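Local coordinates for endonuclease V (Bacillus subtilis, PDB 3GA2), which probably acts in the repair of deaminated DNA bases, using magnesium to cut the strand at the second phosphodiester bond 3' to a deoxyinosine, leaving the lesion in place, at residues 5-10 against 22-27; 63-66 against 71-74; 165-168 against 173-176. The protein carries 1 engineered substitution. All coordinates share one frame; numbering follows the deposited sequence.

Interaction 1: residues 5-10 against 22-27; sequences DVHKFD and FNLKNR
Leu24 reaches from the last part of helix 14-25 toward Val6 and His7, and its forked end gives each of them one methyl. One methyl, CD2, meets CG1 of Val6 at 3.6 Å, with the two side chains crossing at a slant. The other, CD1, comes to the imidazole of His7 on an oblique line, 3.9 Å from CE1 and nearly as close to the neighbouring ring nitrogen ND1. Val6 owes its part to a first torsion of -175°, which sets CG1 opposite the backbone N and aims it at the leucine. The loop before the helix thus lies against the helix it leads into, 9.1 Å separating the CA atoms of Val6 and Leu24. Helix 128-136 adds to the cluster: Phe134 touches both Val6 and Leu24, while His131 and Phe135 meet the His7 ring. No hydrogen bond spans the two segments, and ND1 of His7 is buried with no partner in the model. The contact is therefore dispersive and hydrophobic in character, and a polar nitrogen placed against a methyl group may make the charged form of His7 less favourable.

Interaction 2: residues 63-66 against 71-74; sequences IVID and EVIE
Val64 and Ile73 are brought together by their first torsions: in Val64 CG1 stands opposite the backbone N (chi1 -173°), and in Ile73 CG1 sits between the backbone N and the carbonyl carbon (chi1 59°). The end of the isoleucine thereby crosses the valine at a slant, with Ile73 CD1 3.6 Å from Val64 CG1. Glu74 instead runs beside Val64, both side chains pointing the same way, and its aliphatic part borders CG2 of the valine. The backbone explains why two residues face one. Val64 N donates to Glu74 O along a nearly straight line (175°). Val64 O is shared by two donors, accepting from Ile73 N at 2.9 Å. Its bond from Glu74 N, at 3.4 Å, is weak. This is a classic beta bulge, and beyond it Ile65 and Val72 form a non-hydrogen-bonded pair. Asp66 N then closes the pairing on Glu71 O at 2.8 Å, in the plane of that carbonyl. Asp66 OD1 turns into the connecting loop, to Thr69 N, and the Glu74 carboxylate binds Thr108 OG1 and Glu107 N. Helix 217-235 covers the face of Ile65 and Val72, with Leu221 on Ile63 and Val72; on the opposite face Val64 meets the loop residues Leu106, Thr108 and Pro110. Strand 41-52 continues the sheet through backbone bonds of Gly44 and Thr42 to Ile63 and Ile65.

Interaction 3: residues 165-168 against 173-176; sequences YTDI and EVYG
Ile168 and Gly176 form the hydrogen-bonded antiparallel pair at the centre of this contact. Ile168 N donates to Gly176 O at 2.8 Å along an almost straight line (175°), although the donor sits 31° out of the carbonyl plane. The return bond comes one residue early: Tyr175 N, rather than Gly176 N, donates to Ile168 O at 2.9 Å, nearly along the C=O axis. With chi1 at -59°, the longer branch of Ile168 lies beside its own backbone N and passes over the glycine, bringing CD1 to 4.0 Å from Gly176 C. Tyr175 takes part mainly through its backbone, and its ring leads away to Leu121, Ile150 and His125. In the next shell Asp167 OD1 forms a salt bridge with Arg177 NE, and the same arginine makes a cation-pi contact with Tyr165, so one side chain of the second strand serves two residues of the first. Thr166 continues the backbone pairing with Ala178, while its OG1 is bonded to Val156 O. Tyr147 packs on Ile168. The arrangement is a twisted beta hairpin of strands 165-170 and 173-179, lying at one edge of the mixed sheet in this RNase H-clan fold.

In the fold
Interactions 2 and 3 are hairpins at the two ends of one mixed sheet: strands 72-81 and 165-170 are its outermost members within the chain, and the contact centres lie about 30 Å apart. Interaction 1 stands off the sheet, with its centre about 29 Å from that of interaction 2 and about 25 Å from that of interaction 3. Its nearest atoms come to about 8 Å from interaction 3, and the loop between strand 113-116 and helix 128-136 touches both, Met126 on Leu24 and His125 on Tyr175. Interaction 2 is near the predicted magnesium site, the side chain of Ile63 lying about 7 Å from that of Asp46 and about 10 Å from that of Asp116.

Interaction 1: residues 5-10 against 22-27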
loop_
_atom_site.group_PDB
_atom_site.type_symbol
_atom_site.label_atom_id
_atom_site.label_comp_id
_atom_site.label_asym_id
_atom_site.label_seq_id
_atom_site.Cartn_x
_atom_site.Cartn_y
_atom_site.Cartn_z
ATOM N N ASP A 5 6.127 11.010 13.939
ATOM C CA ASP A 5 4.832 11.560 14.334
ATOM C C ASP A 5 4.468 12.710 13.399
ATOM O O ASP A 5 4.463 13.874 13.800
ATOM C CB ASP A 5 4.896 12.071 15.776
ATOM C CG ASP A 5 3.522 12.236 16.398
ATOM O OD1 ASP A 5 2.635 12.836 15.755
ATOM O OD2 ASP A 5 3.329 11.770 17.539
ATOM N N VAL A 6 4.163 12.375 12.149
ATOM C CA VAL A 6 3.814 13.373 11.143
ATOM C C VAL A 6 2.671 14.279 11.587
ATOM O O VAL A 6 2.827 15.497 11.645
ATOM C CB VAL A 6 3.413 12.702 9.814
ATOM C CG1 VAL A 6 3.164 13.760 8.756
ATOM C CG2 VAL A 6 4.506 11.743 9.368
ATOM N N HIS A 7 1.522 13.683 11.890
ATOM C CA HIS A 7 0.368 14.454 12.321
ATOM C C HIS A 7 -0.610 13.626 13.139
ATOM O O HIS A 7 -0.518 12.399 13.202
ATOM C CB HIS A 7 -0.373 15.040 11.114
ATOM C CG HIS A 7 -0.949 14.009 10.193
ATOM N ND1 HIS A 7 -0.283 13.552 9.073
ATOM C CD2 HIS A 7 -2.136 13.359 10.213
ATOM C CE1 HIS A 7 -1.037 12.672 8.443
ATOM N NE2 HIS A 7 -2.168 12.534 9.113
ATOM N N LYS A 8 -1.565 14.313 13.754
ATOM C CA LYS A 8 -2.575 13.659 14.571
ATOM C C LYS A 8 -3.779 13.322 13.703
ATOM O O LYS A 8 -3.876 13.770 12.563
ATOM C CB LYS A 8 -2.991 14.589 15.712
ATOM C CG LYS A 8 -3.588 15.900 15.227
ATOM C CD LYS A 8 -3.194 17.064 16.116
ATOM C CE LYS A 8 -3.633 18.387 15.502
ATOM N NZ LYS A 8 -3.039 19.558 16.204
ATOM N N PHE A 9 -4.695 12.533 14.247
ATOM C CA PHE A 9 -5.890 12.142 13.512
ATOM C C PHE A 9 -7.140 12.754 14.134
ATOM O O PHE A 9 -8.059 12.038 14.524
ATOM C CB PHE A 9 -5.994 10.616 13.491
ATOM C CG PHE A 9 -4.856 9.952 12.771
ATOM C CD1 PHE A 9 -4.883 9.802 11.388
ATOM C CD2 PHE A 9 -3.728 9.534 13.465
ATOM C CE1 PHE A 9 -3.801 9.247 10.709
ATOM C CE2 PHE A 9 -2.644 8.980 12.798
ATOM C CZ PHE A 9 -2.681 8.838 11.416
ATOM N N ASP A 10 -7.171 14.083 14.224
ATOM C CA ASP A 10 -8.316 14.785 14.804
ATOM C C ASP A 10 -9.142 15.533 13.758
ATOM O O ASP A 10 -10.000 16.344 14.110
ATOM C CB ASP A 10 -7.851 15.786 15.865
ATOM C CG ASP A 10 -7.058 15.138 16.974
ATOM O OD1 ASP A 10 -7.566 14.185 17.608
ATOM O OD2 ASP A 10 -5.922 15.587 17.224
ATOM N N PHE A 22 -2.667 18.147 1.150
ATOM C CA PHE A 22 -1.961 19.170 0.390
ATOM C C PHE A 22 -0.600 19.510 0.983
ATOM O O PHE A 22 0.344 19.825 0.258
ATOM C CB PHE A 22 -2.832 20.424 0.265
ATOM C CG PHE A 22 -3.906 20.311 -0.788
ATOM C CD1 PHE A 22 -3.576 20.003 -2.104
ATOM C CD2 PHE A 22 -5.242 20.531 -0.470
ATOM C CE1 PHE A 22 -4.559 19.916 -3.088
ATOM C CE2 PHE A 22 -6.232 20.445 -1.450
ATOM C CZ PHE A 22 -5.887 20.139 -2.761
ATOM N N ASN A 23 -0.492 19.435 2.302
ATOM C CA ASN A 23 0.774 19.724 2.954
ATOM C C ASN A 23 1.777 18.623 2.639
ATOM O O ASN A 23 2.868 18.888 2.141
ATOM C CB ASN A 23 0.576 19.829 4.469
ATOM C CG ASN A 23 -0.047 21.148 4.884
ATOM O OD1 ASN A 23 -0.464 21.320 6.031
ATOM N ND2 ASN A 23 -0.103 22.092 3.954
ATOM N N LEU A 24 1.399 17.382 2.925
ATOM C CA LEU A 24 2.281 16.249 2.679
ATOM C C LEU A 24 2.582 16.054 1.197
ATOM O O LEU A 24 3.689 15.658 0.831
ATOM C CB LEU A 24 1.662 14.977 3.252
ATOM C CG LEU A 24 1.412 15.004 4.762
ATOM C CD1 LEU A 24 0.728 13.714 5.172
ATOM C CD2 LEU A 24 2.730 15.182 5.512
ATOM N N LYS A 25 1.598 16.342 0.350
ATOM C CA LYS A 25 1.756 16.186 -1.088
ATOM C C LYS A 25 2.942 16.984 -1.617
ATOM O O LYS A 25 3.597 16.573 -2.571
ATOM C CB LYS A 25 0.478 16.616 -1.813
ATOM C CG LYS A 25 0.502 16.349 -3.305
ATOM C CD LYS A 25 -0.864 16.550 -3.945
ATOM C CE LYS A 25 -1.325 17.987 -3.873
ATOM N NZ LYS A 25 -2.601 18.177 -4.614
ATOM N N ASN A 26 3.222 18.123 -1.000
ATOM C CA ASN A 26 4.336 18.941 -1.444
ATOM C C ASN A 26 5.657 18.405 -0.911
ATOM O O ASN A 26 6.720 18.952 -1.198
ATOM C CB ASN A 26 4.129 20.394 -1.012
ATOM C CG ASN A 26 2.937 21.034 -1.698
ATOM O OD1 ASN A 26 2.841 21.034 -2.928
ATOM N ND2 ASN A 26 2.022 21.584 -0.910
ATOM N N ARG A 27 5.584 17.323 -0.142
ATOM C CA ARG A 27 6.776 16.705 0.431
ATOM C C ARG A 27 7.072 15.349 -0.215
ATOM O O ARG A 27 7.880 14.572 0.292
ATOM C CB ARG A 27 6.604 16.540 1.946
ATOM C CG ARG A 27 6.499 17.858 2.705
ATOM C CD ARG A 27 6.193 17.634 4.182
ATOM N NE ARG A 27 7.171 16.750 4.815
ATOM C CZ ARG A 27 7.114 16.348 6.082
ATOM N NH1 ARG A 27 6.124 16.749 6.871
ATOM N NH2 ARG A 27 8.046 15.535 6.560
#

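Interaction 2: residues 63-66 against 71-74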
loop_
_atom_site.group_PDB
_atom_site.type_symbol
_atom_site.label_atom_id
_atom_site.label_comp_id
_atom_site.label_asym_id
_atom_site.label_seq_id
_atom_site.Cartn_x
_atom_site.Cartn_y
_atom_site.Cartn_z
ATOM N N ILE A 63 3.698 -8.258 6.907
ATOM C CA ILE A 63 4.493 -9.461 6.730
ATOM C C ILE A 63 5.851 -9.014 6.221
ATOM O O ILE A 63 5.931 -8.354 5.191
ATOM C CB ILE A 63 3.878 -10.396 5.675
ATOM C CG1 ILE A 63 2.407 -10.647 5.994
ATOM C CG2 ILE A 63 4.655 -11.702 5.631
ATOM C CD1 ILE A 63 2.173 -11.338 7.324
ATOM N N VAL A 64 6.906 -9.359 6.949
ATOM C CA VAL A 64 8.258 -8.990 6.558
ATOM C C VAL A 64 8.965 -10.214 5.999
ATOM O O VAL A 64 8.959 -11.271 6.622
ATOM C CB VAL A 64 9.073 -8.474 7.768
ATOM C CG1 VAL A 64 10.413 -7.934 7.301
ATOM C CG2 VAL A 64 8.291 -7.384 8.501
ATOM N N ILE A 65 9.548 -10.091 4.811
ATOM C CA ILE A 65 10.274 -11.218 4.246
ATOM C C ILE A 65 11.729 -10.838 4.009
ATOM O O ILE A 65 12.074 -9.657 3.979
ATOM C CB ILE A 65 9.666 -11.705 2.904
ATOM C CG1 ILE A 65 9.783 -10.614 1.839
ATOM C CG2 ILE A 65 8.198 -12.100 3.108
ATOM C CD1 ILE A 65 9.639 -11.134 0.428
ATOM N N ASP A 66 12.579 -11.850 3.867
ATOM C CA ASP A 66 13.996 -11.642 3.594
ATOM C C ASP A 66 14.026 -11.347 2.102
ATOM O O ASP A 66 13.438 -12.086 1.313
ATOM C CB ASP A 66 14.779 -12.920 3.912
ATOM C CG ASP A 66 16.238 -12.830 3.509
ATOM O OD1 ASP A 66 16.537 -12.927 2.299
ATOM O OD2 ASP A 66 17.085 -12.653 4.404
ATOM N N GLU A 71 11.816 -15.542 2.335
ATOM C CA GLU A 71 11.218 -16.226 3.475
ATOM C C GLU A 71 10.673 -15.229 4.492
ATOM O O GLU A 71 11.198 -14.125 4.643
ATOM C CB GLU A 71 12.246 -17.154 4.133
ATOM C CG GLU A 71 12.592 -18.364 3.267
ATOM C CD GLU A 71 13.797 -19.141 3.768
ATOM O OE1 GLU A 71 13.948 -19.284 4.997
ATOM O OE2 GLU A 71 14.583 -19.624 2.924
ATOM N N VAL A 72 9.614 -15.628 5.186
ATOM C CA VAL A 72 8.985 -14.775 6.186
ATOM C C VAL A 72 9.846 -14.739 7.442
ATOM O O VAL A 72 10.195 -15.781 7.996
ATOM C CB VAL A 72 7.582 -15.302 6.541
ATOM C CG1 VAL A 72 6.948 -14.433 7.605
ATOM C CG2 VAL A 72 6.722 -15.339 5.294
ATOM N N ILE A 73 10.197 -13.538 7.888
ATOM C CA ILE A 73 11.020 -13.407 9.079
ATOM C C ILE A 73 10.269 -12.788 10.240
ATOM O O ILE A 73 10.691 -12.906 11.387
ATOM C CB ILE A 73 12.289 -12.573 8.798
ATOM C CG1 ILE A 73 11.906 -11.181 8.295
ATOM C CG2 ILE A 73 13.154 -13.299 7.791
ATOM C CD1 ILE A 73 13.096 -10.308 7.950
ATOM N N GLU A 74 9.157 -12.126 9.952
ATOM C CA GLU A 74 8.372 -11.507 11.009
ATOM C C GLU A 74 6.938 -11.215 10.574
ATOM O O GLU A 74 6.673 -10.885 9.416
ATOM C CB GLU A 74 9.054 -10.210 11.482
ATOM C CG GLU A 74 8.253 -9.429 12.526
ATOM C CD GLU A 74 9.019 -8.256 13.120
ATOM O OE1 GLU A 74 9.658 -7.495 12.361
ATOM O OE2 GLU A 74 8.970 -8.082 14.354
#

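Interaction 3: residues 165-168 against 173-176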
loop_
_atom_site.group_PDB
_atom_site.type_symbol
_atom_site.label_atom_id
_atom_site.label_comp_id
_atom_site.label_asym_id
_atom_site.label_seq_id
_atom_site.Cartn_x
_atom_site.Cartn_y
_atom_site.Cartn_z
ATOM N N TYR A 165 3.722 -3.777 -19.200
ATOM C CA TYR A 165 3.069 -2.664 -18.530
ATOM C C TYR A 165 2.775 -1.510 -19.470
ATOM O O TYR A 165 3.264 -1.466 -20.594
ATOM C CB TYR A 165 3.959 -2.170 -17.383
ATOM C CG TYR A 165 5.230 -1.494 -17.850
ATOM C CD1 TYR A 165 5.237 -0.141 -18.161
ATOM C CD2 TYR A 165 6.419 -2.208 -17.996
ATOM C CE1 TYR A 165 6.384 0.491 -18.605
ATOM C CE2 TYR A 165 7.585 -1.582 -18.445
ATOM C CZ TYR A 165 7.557 -0.230 -18.744
ATOM O OH TYR A 165 8.686 0.425 -19.177
ATOM N N THR A 166 1.952 -0.581 -18.996
ATOM C CA THR A 166 1.614 0.609 -19.754
ATOM C C THR A 166 1.569 1.721 -18.724
ATOM O O THR A 166 1.155 1.496 -17.588
ATOM C CB THR A 166 0.228 0.504 -20.439
ATOM O OG1 THR A 166 -0.790 0.366 -19.438
ATOM C CG2 THR A 166 0.185 -0.692 -21.384
ATOM N N ASP A 167 2.010 2.912 -19.109
ATOM C CA ASP A 167 2.001 4.038 -18.188
ATOM C C ASP A 167 0.623 4.672 -18.167
ATOM O O ASP A 167 0.004 4.865 -19.213
ATOM C CB ASP A 167 3.015 5.111 -18.604
ATOM C CG ASP A 167 4.447 4.678 -18.398
ATOM O OD1 ASP A 167 4.700 3.859 -17.493
ATOM O OD2 ASP A 167 5.329 5.173 -19.130
ATOM N N ILE A 168 0.145 4.981 -16.970
ATOM C CA ILE A 168 -1.146 5.628 -16.817
ATOM C C ILE A 168 -0.797 7.104 -16.742
ATOM O O ILE A 168 -0.232 7.561 -15.752
ATOM C CB ILE A 168 -1.819 5.187 -15.521
ATOM C CG1 ILE A 168 -2.007 3.672 -15.544
ATOM C CG2 ILE A 168 -3.156 5.908 -15.351
ATOM C CD1 ILE A 168 -2.341 3.073 -14.191
ATOM N N GLU A 173 1.271 13.681 -16.977
ATOM C CA GLU A 173 2.067 13.190 -15.860
ATOM C C GLU A 173 1.827 11.710 -15.634
ATOM O O GLU A 173 0.705 11.220 -15.777
ATOM C CB GLU A 173 1.750 13.979 -14.589
ATOM C CG GLU A 173 2.506 15.293 -14.510
ATOM C CD GLU A 173 2.230 16.066 -13.237
ATOM O OE1 GLU A 173 2.224 15.445 -12.152
ATOM O OE2 GLU A 173 2.035 17.300 -13.325
ATOM N N VAL A 174 2.889 10.991 -15.293
ATOM C CA VAL A 174 2.771 9.563 -15.050
ATOM C C VAL A 174 2.316 9.299 -13.620
ATOM O O VAL A 174 3.068 9.529 -12.676
ATOM C CB VAL A 174 4.112 8.839 -15.260
ATOM C CG1 VAL A 174 3.959 7.370 -14.886
ATOM C CG2 VAL A 174 4.560 8.976 -16.702
ATOM N N TYR A 175 1.091 8.814 -13.458
ATOM C CA TYR A 175 0.582 8.513 -12.121
ATOM C C TYR A 175 1.005 7.131 -11.645
ATOM O O TYR A 175 1.177 6.906 -10.447
ATOM C CB TYR A 175 -0.947 8.603 -12.079
ATOM C CG TYR A 175 -1.487 10.007 -11.906
ATOM C CD1 TYR A 175 -2.458 10.284 -10.937
ATOM C CD2 TYR A 175 -1.045 11.053 -12.712
ATOM C CE1 TYR A 175 -2.975 11.569 -10.773
ATOM C CE2 TYR A 175 -1.555 12.343 -12.559
ATOM C CZ TYR A 175 -2.514 12.594 -11.591
ATOM O OH TYR A 175 -2.990 13.870 -11.423
ATOM N N GLY A 176 1.165 6.209 -12.590
ATOM C CA GLY A 176 1.556 4.851 -12.258
ATOM C C GLY A 176 1.517 3.960 -13.492
ATOM O O GLY A 176 1.547 4.458 -14.616
#